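Local atomic coordinates of lipolytic enzyme, G-D-S-L family (Bacteroides thetaiotaomicron, PDB entry 7BR2), a protein that acts as a serine esterase of the SGNH hydrolase family and metabolizes the drug diltiazem in a gut bacterium. Residues Y140-Q145 with K155-K160; N149-K154 with N203-P208; M300-L305 with G334-A339. All blocks are in the same frame, centred on the assembly; numbering follows the deposited sequence.

Contact 1 (Y140-Q145 with K155-K160)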
loop_
_atom_site.group_PDB
_atom_site.type_symbol
_atom_site.label_atom_id
_atom_site.label_comp_id
_atom_site.label_asym_id
_atom_site.label_seq_id
_atom_site.Cartn_x
_atom_site.Cartn_y
_atom_site.Cartn_z
ATOM N N TYR A 140 12.048 10.217 7.797
ATOM C CA TYR A 140 12.335 11.575 7.347
ATOM C C TYR A 140 13.665 11.561 6.597
ATOM O O TYR A 140 14.702 11.199 7.168
ATOM C CB TYR A 140 12.390 12.541 8.527
ATOM C CG TYR A 140 12.717 13.963 8.128
ATOM C CD1 TYR A 140 11.745 14.803 7.600
ATOM C CD2 TYR A 140 14.008 14.459 8.257
ATOM C CE1 TYR A 140 12.046 16.103 7.224
ATOM C CE2 TYR A 140 14.319 15.768 7.882
ATOM C CZ TYR A 140 13.336 16.581 7.366
ATOM O OH TYR A 140 13.644 17.877 6.997
ATOM N N ASP A 141 13.642 11.925 5.316
ATOM C CA ASP A 141 14.831 11.797 4.473
ATOM C C ASP A 141 15.756 12.988 4.700
ATOM O O ASP A 141 15.557 14.062 4.131
ATOM C CB ASP A 141 14.442 11.706 3.007
ATOM C CG ASP A 141 15.613 11.343 2.127
ATOM O OD1 ASP A 141 16.760 11.288 2.635
ATOM O OD2 ASP A 141 15.389 11.150 0.917
ATOM N N GLU A 142 16.816 12.774 5.477
ATOM C CA GLU A 142 17.770 13.822 5.822
ATOM C C GLU A 142 18.865 14.029 4.782
ATOM O O GLU A 142 19.496 15.089 4.774
ATOM C CB GLU A 142 18.435 13.464 7.155
ATOM C CG GLU A 142 17.509 13.413 8.348
ATOM C CD GLU A 142 18.204 12.892 9.603
ATOM O OE1 GLU A 142 19.398 12.522 9.524
ATOM O OE2 GLU A 142 17.598 12.958 10.690
ATOM N N THR A 143 19.067 13.070 3.875
ATOM C CA THR A 143 20.223 13.074 2.988
ATOM C C THR A 143 19.912 13.537 1.567
ATOM O O THR A 143 20.834 13.931 0.845
ATOM C CB THR A 143 20.859 11.674 2.971
ATOM O OG1 THR A 143 19.947 10.713 2.421
ATOM C CG2 THR A 143 21.204 11.245 4.385
ATOM N N ALA A 144 18.649 13.515 1.151
ATOM C CA ALA A 144 18.286 13.928 -0.198
ATOM C C ALA A 144 18.586 15.409 -0.405
ATOM O O ALA A 144 18.514 16.207 0.533
ATOM C CB ALA A 144 16.812 13.639 -0.437
ATOM N N GLN A 145 19.010 15.773 -1.618
ATOM C CA GLN A 145 19.241 17.182 -1.945
ATOM C C GLN A 145 18.037 17.762 -2.688
ATOM O O GLN A 145 17.932 17.687 -3.921
ATOM C CB GLN A 145 20.537 17.361 -2.705
ATOM C CG GLN A 145 21.692 16.969 -1.805
ATOM C CD GLN A 145 23.015 17.524 -2.255
ATOM O OE1 GLN A 145 23.110 18.165 -3.305
ATOM N NE2 GLN A 145 24.071 17.207 -1.502
ATOM N N LYS A 155 16.457 14.454 12.819
ATOM C CA LYS A 155 15.069 14.158 13.157
ATOM C C LYS A 155 14.768 12.666 12.993
ATOM O O LYS A 155 14.088 12.051 13.840
ATOM C CB LYS A 155 14.160 15.044 12.296
ATOM C CG LYS A 155 12.745 14.560 12.076
ATOM C CD LYS A 155 11.930 15.590 11.305
ATOM C CE LYS A 155 10.519 15.091 10.995
ATOM N NZ LYS A 155 9.691 14.894 12.211
ATOM N N ASN A 156 15.316 12.046 11.949
ATOM C CA ASN A 156 15.067 10.625 11.772
ATOM C C ASN A 156 15.695 9.777 12.870
ATOM O O ASN A 156 15.278 8.630 13.054
ATOM C CB ASN A 156 15.566 10.131 10.421
ATOM C CG ASN A 156 14.924 8.828 10.034
ATOM O OD1 ASN A 156 13.702 8.724 10.021
ATOM N ND2 ASN A 156 15.734 7.807 9.776
ATOM N N GLU A 157 16.661 10.308 13.624
ATOM C CA GLU A 157 17.222 9.533 14.732
ATOM C C GLU A 157 16.237 9.433 15.893
ATOM O O GLU A 157 16.112 8.375 16.523
ATOM C CB GLU A 157 18.547 10.146 15.188
ATOM C CG GLU A 157 19.554 10.358 14.045
ATOM C CD GLU A 157 19.767 9.121 13.168
ATOM O OE1 GLU A 157 19.908 8.009 13.718
ATOM O OE2 GLU A 157 19.788 9.265 11.922
ATOM N N THR A 158 15.522 10.524 16.191
ATOM C CA THR A 158 14.435 10.441 17.162
ATOM C C THR A 158 13.341 9.495 16.664
ATOM O O THR A 158 12.795 8.690 17.439
ATOM C CB THR A 158 13.876 11.838 17.429
ATOM O OG1 THR A 158 14.910 12.674 17.961
ATOM C CG2 THR A 158 12.705 11.803 18.417
ATOM N N ILE A 159 13.032 9.560 15.362
ATOM C CA ILE A 159 12.068 8.618 14.796
ATOM C C ILE A 159 12.524 7.178 15.025
ATOM O O ILE A 159 11.757 6.332 15.505
ATOM C CB ILE A 159 11.844 8.913 13.303
ATOM C CG1 ILE A 159 11.105 10.240 13.126
ATOM C CG2 ILE A 159 11.070 7.803 12.647
ATOM C CD1 ILE A 159 10.971 10.663 11.686
ATOM N N LYS A 160 13.790 6.888 14.718
ATOM C CA LYS A 160 14.316 5.538 14.896
ATOM C C LYS A 160 14.284 5.105 16.356
ATOM O O LYS A 160 14.076 3.922 16.646
ATOM C CB LYS A 160 15.741 5.442 14.336
ATOM C CG LYS A 160 15.794 5.288 12.820
ATOM C CD LYS A 160 17.136 5.685 12.242
ATOM C CE LYS A 160 18.236 4.724 12.665
ATOM N NZ LYS A 160 19.506 4.976 11.906
#
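Lys155 lays its aliphatic chain across one face of the Tyr140 ring, crossing it at about a right angle. CD of Lys155 stands 3.7 Å from the Tyr140 ring centroid and only 14° off the normal, which meets the geometry of a CH-pi contact, and CE of Lys155 follows toward the CG-CD1 bond, 3.6 Å from Tyr140 CD1. With CG of Tyr140 anti to the backbone N (chi1 179°), the ring is carried toward the helix and presents a face to the lysine methylenes. The polar ends go elsewhere: Lys155 NZ donates to Ser92 OG and to the carbonyls of Met89 and Gly93, while Tyr140 OH is bonded to Phe152 N.

Asn156 is held at both its backbone and its amide. Its N donates to Glu142 OE2 over 2.8 Å with an N-H...O angle of 148°, meeting the carboxylate on the anti side and somewhat out of plane. In return Asn156 OD1 accepts from Tyr140 N at 3.1 Å, the donor lying above the carbonyl plane rather than on a lone pair; Asn156 ND2 donates to Asn181 OD1. By accepting Asn156 N, OE2 places the Glu142 carboxylate, almost perpendicular to this amide, at the N-terminus of the helix, where the helix dipole would probably stabilise its negative charge.

Glu157 brings a like charge close, its OE2 lying 4.1 Å from Glu142 OE1.

Ile159, one turn beyond Lys155, closes the apolar side by placing CD1 3.9 Å from Tyr140 CB. Lys160 probably offsets part of the Glu157 charge, since its NZ forms a salt bridge of 3.6 Å with Glu157 OE1.

The contact therefore ties the loop following strand 131-136 to the start of helix 155-173, with helix 181-194 alongside, touched by Asp141 and Ala144 from the loop and by Ile159 and Lys160 from the helix.

Contact 2 (N149-K154 with N203-P208)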
loop_
_atom_site.group_PDB
_atom_site.type_symbol
_atom_site.label_atom_id
_atom_site.label_comp_id
_atom_site.label_asym_id
_atom_site.label_seq_id
_atom_site.Cartn_x
_atom_site.Cartn_y
_atom_site.Cartn_z
ATOM N N ASN A 149 14.391 23.213 0.292
ATOM C CA ASN A 149 13.801 22.481 1.414
ATOM C C ASN A 149 14.910 22.166 2.410
ATOM O O ASN A 149 15.820 21.391 2.103
ATOM C CB ASN A 149 13.092 21.203 0.952
ATOM C CG ASN A 149 12.286 20.554 2.080
ATOM O OD1 ASN A 149 12.853 19.879 2.938
ATOM N ND2 ASN A 149 10.959 20.756 2.081
ATOM N N THR A 150 14.816 22.756 3.599
ATOM C CA THR A 150 15.882 22.704 4.590
ATOM C C THR A 150 15.718 21.481 5.494
ATOM O O THR A 150 14.604 21.155 5.918
ATOM C CB THR A 150 15.866 23.979 5.432
ATOM O OG1 THR A 150 15.794 25.117 4.560
ATOM C CG2 THR A 150 17.170 24.097 6.188
ATOM N N VAL A 151 16.832 20.821 5.810
ATOM C CA VAL A 151 16.807 19.557 6.545
ATOM C C VAL A 151 16.662 19.819 8.039
ATOM O O VAL A 151 17.417 20.611 8.613
ATOM C CB VAL A 151 18.085 18.750 6.273
ATOM C CG1 VAL A 151 18.143 17.510 7.151
ATOM C CG2 VAL A 151 18.175 18.381 4.833
ATOM N N PHE A 152 15.718 19.126 8.683
ATOM C CA PHE A 152 15.647 19.104 10.143
ATOM C C PHE A 152 16.652 18.074 10.648
ATOM O O PHE A 152 16.400 16.870 10.608
ATOM C CB PHE A 152 14.221 18.822 10.615
ATOM C CG PHE A 152 13.202 19.799 10.076
ATOM C CD1 PHE A 152 13.334 21.162 10.319
ATOM C CD2 PHE A 152 12.143 19.370 9.298
ATOM C CE1 PHE A 152 12.414 22.070 9.818
ATOM C CE2 PHE A 152 11.220 20.284 8.790
ATOM C CZ PHE A 152 11.361 21.630 9.051
ATOM N N LYS A 153 17.798 18.555 11.138
ATOM C CA LYS A 153 18.952 17.689 11.350
ATOM C C LYS A 153 18.699 16.680 12.462
ATOM O O LYS A 153 18.290 17.041 13.571
ATOM C CB LYS A 153 20.194 18.535 11.669
ATOM C CG LYS A 153 20.753 19.281 10.468
ATOM C CD LYS A 153 22.040 20.043 10.770
ATOM C CE LYS A 153 21.822 21.506 11.124
ATOM N NZ LYS A 153 21.455 21.734 12.536
ATOM N N LYS A 154 18.962 15.413 12.151
ATOM C CA LYS A 154 18.888 14.288 13.078
ATOM C C LYS A 154 17.464 13.957 13.539
ATOM O O LYS A 154 17.279 13.210 14.509
ATOM C CB LYS A 154 19.825 14.498 14.270
ATOM C CG LYS A 154 21.291 14.523 13.836
ATOM C CD LYS A 154 21.609 13.135 13.286
ATOM C CE LYS A 154 23.041 12.944 12.834
ATOM N NZ LYS A 154 23.220 11.581 12.257
ATOM N N ASN A 203 8.202 15.510 -1.962
ATOM C CA ASN A 203 8.796 16.833 -2.153
ATOM C C ASN A 203 9.283 17.466 -0.854
ATOM O O ASN A 203 10.083 18.404 -0.908
ATOM C CB ASN A 203 7.790 17.776 -2.829
ATOM C CG ASN A 203 6.867 17.056 -3.817
ATOM O OD1 ASN A 203 7.304 16.221 -4.612
ATOM N ND2 ASN A 203 5.582 17.401 -3.781
ATOM N N ASP A 204 8.829 16.989 0.309
ATOM C CA ASP A 204 9.099 17.669 1.569
ATOM C C ASP A 204 9.872 16.802 2.551
ATOM O O ASP A 204 9.961 17.154 3.738
ATOM C CB ASP A 204 7.797 18.144 2.227
ATOM C CG ASP A 204 6.872 16.991 2.615
ATOM O OD1 ASP A 204 7.223 15.807 2.388
ATOM O OD2 ASP A 204 5.786 17.269 3.163
ATOM N N ARG A 205 10.409 15.670 2.101
ATOM C CA ARG A 205 11.187 14.732 2.900
ATOM C C ARG A 205 10.330 13.953 3.893
ATOM O O ARG A 205 10.869 13.104 4.636
ATOM C CB ARG A 205 12.320 15.429 3.667
ATOM C CG ARG A 205 13.088 16.444 2.829
ATOM C CD ARG A 205 14.126 17.158 3.666
ATOM N NE ARG A 205 15.444 16.675 3.298
ATOM C CZ ARG A 205 16.272 17.282 2.464
ATOM N NH1 ARG A 205 17.435 16.718 2.217
ATOM N NH2 ARG A 205 15.965 18.454 1.916
ATOM N N ILE A 206 9.019 14.209 3.939
ATOM C CA ILE A 206 8.125 13.679 4.962
ATOM C C ILE A 206 7.061 12.772 4.357
ATOM O O ILE A 206 6.867 11.637 4.803
ATOM C CB ILE A 206 7.465 14.820 5.763
ATOM C CG1 ILE A 206 8.537 15.673 6.442
ATOM C CG2 ILE A 206 6.405 14.274 6.722
ATOM C CD1 ILE A 206 8.021 17.002 6.949
ATOM N N HIS A 207 6.355 13.263 3.334
ATOM C CA HIS A 207 5.185 12.598 2.789
ATOM C C HIS A 207 5.542 11.907 1.480
ATOM O O HIS A 207 5.702 12.580 0.455
ATOM C CB HIS A 207 4.057 13.614 2.582
ATOM C CG HIS A 207 3.643 14.301 3.848
ATOM N ND1 HIS A 207 4.095 15.555 4.202
ATOM C CD2 HIS A 207 2.859 13.880 4.873
ATOM C CE1 HIS A 207 3.584 15.887 5.376
ATOM N NE2 HIS A 207 2.836 14.885 5.808
ATOM N N PRO A 208 5.669 10.579 1.454
ATOM C CA PRO A 208 6.010 9.884 0.205
ATOM C C PRO A 208 4.969 10.070 -0.884
ATOM O O PRO A 208 3.766 10.150 -0.622
ATOM C CB PRO A 208 6.095 8.413 0.627
ATOM C CG PRO A 208 6.354 8.442 2.095
ATOM C CD PRO A 208 5.618 9.658 2.605
#
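Val151 and Arg205 meet at about a right angle, the CG2 methyl of the valine sitting over the centre of the guanidinium face, 3.2 Å from Arg205 CZ. Asn149 approaches the same group differently. Its amide plane is turned 28° from the guanidinium, the two side chains run past each other in opposite directions, and OD1 lies in plane at the guanidinium edge. That oxygen also comes 3.1 Å from Arg205 CD, whereas the backbone O of Asn149, 2.9 Å from Arg205 NH2, has too poor an angle to count as a bond. The other branch of the Asn149 amide, ND2, merely packs on the backbone, 3.6 Å from Asp204 CA. Arg205 NE instead donates to Asp141 O.

The arginine belongs to an Asp-X-X-His sequence, which in SGNH hydrolases supplies the catalytic acid and base. Consistent with this, Asp204 OD2 receives His207 ND1 at 2.6 Å through its syn lone pair and in the imidazole plane, and His207 NE2 is bonded to Ser28 OG. Asp204 OD1 forms an Asx turn with Ile206 N and also accepts His207 N at 2.8 Å. Replacing Arg205 by an alanine would probably leave Asp141 O without its side-chain donor and Val151 CG2 without the flat surface beneath it.

Contact 3 (M300-L305 with G334-A339)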
loop_
_atom_site.group_PDB
_atom_site.type_symbol
_atom_site.label_atom_id
_atom_site.label_comp_id
_atom_site.label_asym_id
_atom_site.label_seq_id
_atom_site.Cartn_x
_atom_site.Cartn_y
_atom_site.Cartn_z
ATOM N N MET A 300 7.817 -9.906 -7.000
ATOM C CA MET A 300 6.382 -9.955 -6.733
ATOM C C MET A 300 5.489 -9.799 -7.949
ATOM O O MET A 300 4.272 -9.921 -7.797
ATOM C CB MET A 300 5.979 -8.887 -5.711
ATOM C CG MET A 300 6.482 -9.156 -4.327
ATOM S SD MET A 300 5.905 -7.924 -3.143
ATOM C CE MET A 300 6.896 -8.410 -1.727
ATOM N N ASN A 301 6.016 -9.510 -9.128
ATOM C CA ASN A 301 5.171 -9.360 -10.300
ATOM C C ASN A 301 5.762 -10.102 -11.484
ATOM O O ASN A 301 5.955 -9.542 -12.561
ATOM C CB ASN A 301 4.930 -7.895 -10.640
ATOM C CG ASN A 301 3.594 -7.685 -11.312
ATOM O OD1 ASN A 301 2.753 -8.584 -11.326
ATOM N ND2 ASN A 301 3.403 -6.518 -11.908
ATOM N N THR A 302 6.037 -11.398 -11.300
ATOM C CA THR A 302 6.565 -12.256 -12.361
ATOM C C THR A 302 5.515 -13.290 -12.775
ATOM O O THR A 302 5.226 -14.234 -12.028
ATOM C CB THR A 302 7.856 -12.934 -11.907
ATOM O OG1 THR A 302 8.872 -11.939 -11.744
ATOM C CG2 THR A 302 8.317 -13.945 -12.939
ATOM N N GLU A 303 4.969 -13.114 -13.976
ATOM C CA GLU A 303 4.066 -14.063 -14.621
ATOM C C GLU A 303 4.835 -14.633 -15.812
ATOM O O GLU A 303 4.723 -14.157 -16.949
ATOM C CB GLU A 303 2.750 -13.367 -15.050
ATOM C CG GLU A 303 1.700 -14.307 -15.617
ATOM C CD GLU A 303 0.477 -13.583 -16.183
ATOM O OE1 GLU A 303 0.483 -12.333 -16.285
ATOM O OE2 GLU A 303 -0.504 -14.282 -16.524
ATOM N N LEU A 304 5.628 -15.669 -15.548
ATOM C CA LEU A 304 6.677 -16.077 -16.477
ATOM C C LEU A 304 6.144 -17.041 -17.530
ATOM O O LEU A 304 5.544 -18.069 -17.199
ATOM C CB LEU A 304 7.846 -16.710 -15.725
ATOM C CG LEU A 304 9.128 -16.774 -16.565
ATOM C CD1 LEU A 304 9.735 -15.385 -16.815
ATOM C CD2 LEU A 304 10.152 -17.702 -15.925
ATOM N N LEU A 305 6.362 -16.707 -18.798
ATOM C CA LEU A 305 6.065 -17.612 -19.901
ATOM C C LEU A 305 7.373 -18.078 -20.538
ATOM O O LEU A 305 8.126 -17.270 -21.100
ATOM C CB LEU A 305 5.157 -16.951 -20.937
ATOM C CG LEU A 305 5.037 -17.729 -22.250
ATOM C CD1 LEU A 305 4.383 -19.090 -22.035
ATOM C CD2 LEU A 305 4.248 -16.912 -23.280
ATOM N N GLY A 334 12.433 -17.209 -20.961
ATOM C CA GLY A 334 11.248 -16.877 -20.194
ATOM C C GLY A 334 10.963 -15.388 -20.296
ATOM O O GLY A 334 11.861 -14.576 -20.059
ATOM N N ILE A 335 9.736 -15.002 -20.627
ATOM C CA ILE A 335 9.354 -13.593 -20.655
ATOM C C ILE A 335 8.306 -13.347 -19.572
ATOM O O ILE A 335 7.543 -14.246 -19.193
ATOM C CB ILE A 335 8.840 -13.148 -22.035
ATOM C CG1 ILE A 335 7.661 -14.009 -22.469
ATOM C CG2 ILE A 335 9.960 -13.203 -23.066
ATOM C CD1 ILE A 335 6.969 -13.467 -23.682
ATOM N N ASN A 336 8.312 -12.132 -19.025
ATOM C CA ASN A 336 7.391 -11.764 -17.953
ATOM C C ASN A 336 6.111 -11.188 -18.553
ATOM O O ASN A 336 6.104 -10.063 -19.071
ATOM C CB ASN A 336 8.044 -10.769 -16.996
ATOM C CG ASN A 336 7.193 -10.504 -15.780
ATOM O OD1 ASN A 336 6.156 -11.151 -15.585
ATOM N ND2 ASN A 336 7.645 -9.584 -14.929
ATOM N N LEU A 337 5.026 -11.962 -18.506
ATOM C CA LEU A 337 3.754 -11.442 -18.998
ATOM C C LEU A 337 3.231 -10.296 -18.129
ATOM O O LEU A 337 2.502 -9.434 -18.624
ATOM C CB LEU A 337 2.717 -12.558 -19.083
ATOM C CG LEU A 337 3.025 -13.684 -20.065
ATOM C CD1 LEU A 337 1.870 -14.669 -20.085
ATOM C CD2 LEU A 337 3.298 -13.108 -21.446
ATOM N N ALA A 338 3.611 -10.246 -16.847
ATOM C CA ALA A 338 3.168 -9.165 -15.970
ATOM C C ALA A 338 3.750 -7.796 -16.327
ATOM O O ALA A 338 3.285 -6.790 -15.777
ATOM C CB ALA A 338 3.513 -9.495 -14.523
ATOM N N ALA A 339 4.756 -7.723 -17.201
ATOM C CA ALA A 339 5.278 -6.450 -17.684
ATOM C C ALA A 339 4.683 -6.047 -19.029
ATOM O O ALA A 339 5.039 -4.992 -19.569
ATOM C CB ALA A 339 6.807 -6.503 -17.790
HETATM O O HOH W 1 0.117 -9.859 -17.607
#
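Leu305 and Ile335 form an antiparallel hydrogen-bonded pair: Leu305 N donates to Ile335 O at 2.8 Å, and Ile335 N returns an equally short bond to Leu305 O. Next comes the non-hydrogen-bonded pair Leu304 and Asn336, and then Leu337 N bonds Glu303 O over 2.7 Å as the second segment turns into a 3-10 segment.

Side-chain polar bonds take over where the strand pairing stops. Held anti to its own nitrogen (chi1 -173°), the Asn336 amide reaches the opposing backbone. ND2 gives a bond to Asn301 O at 2.9 Å that lies in the amide plane and is fairly straight (163°). OD1 is gripped from opposite faces, by Glu303 N at 2.8 Å and by Ala338 N, the latter closing an Asx turn. A water donates to both Glu303 OE1 and Leu337 O; Glu303 OE2 is bonded to Tyr265 and Gln345.

On the face of Leu305 and Ile335, opposite Leu304 and Asn336, Leu305 CB rests 4.0 Å from Leu337 CG, and both leucines pack on Met234 of strand 232-237. Gly334 has positive phi, and a CB there would crowd Leu304 CD2.

With three bonds on one side chain, the Asn336 amide is limited in rotation and stands in for a peptide group beside residues 301-303, carrying the polar pairing past the end of the two-residue strand 335-336, outermost in the mixed sheet within this chain.

How the contacts relate
Contacts 1 and 2 adjoin, their centres 7 Å apart, and their segments alternate along the chain: 140-145, 149-154, 155-160, then 203-208. The first two lie in the loop between strand 131-136 of the parallel sheet and helix 155-173, so one connection serves both, and the two contacts touch directly through hydrogen bonds. Through 203-208 this loop flanks the probable catalytic Asp and His. Contact 3 comes later in the chain, where strands 303-308 and 335-336 pair in a mixed sheet that also holds 232-237 and 242-247. Its centre is 36 Å from either of the others, with nearest atoms about 17 Å from contact 2, and it lies in a different sheet, away from the parallel sheet that the loop of contacts 1 and 2 follows.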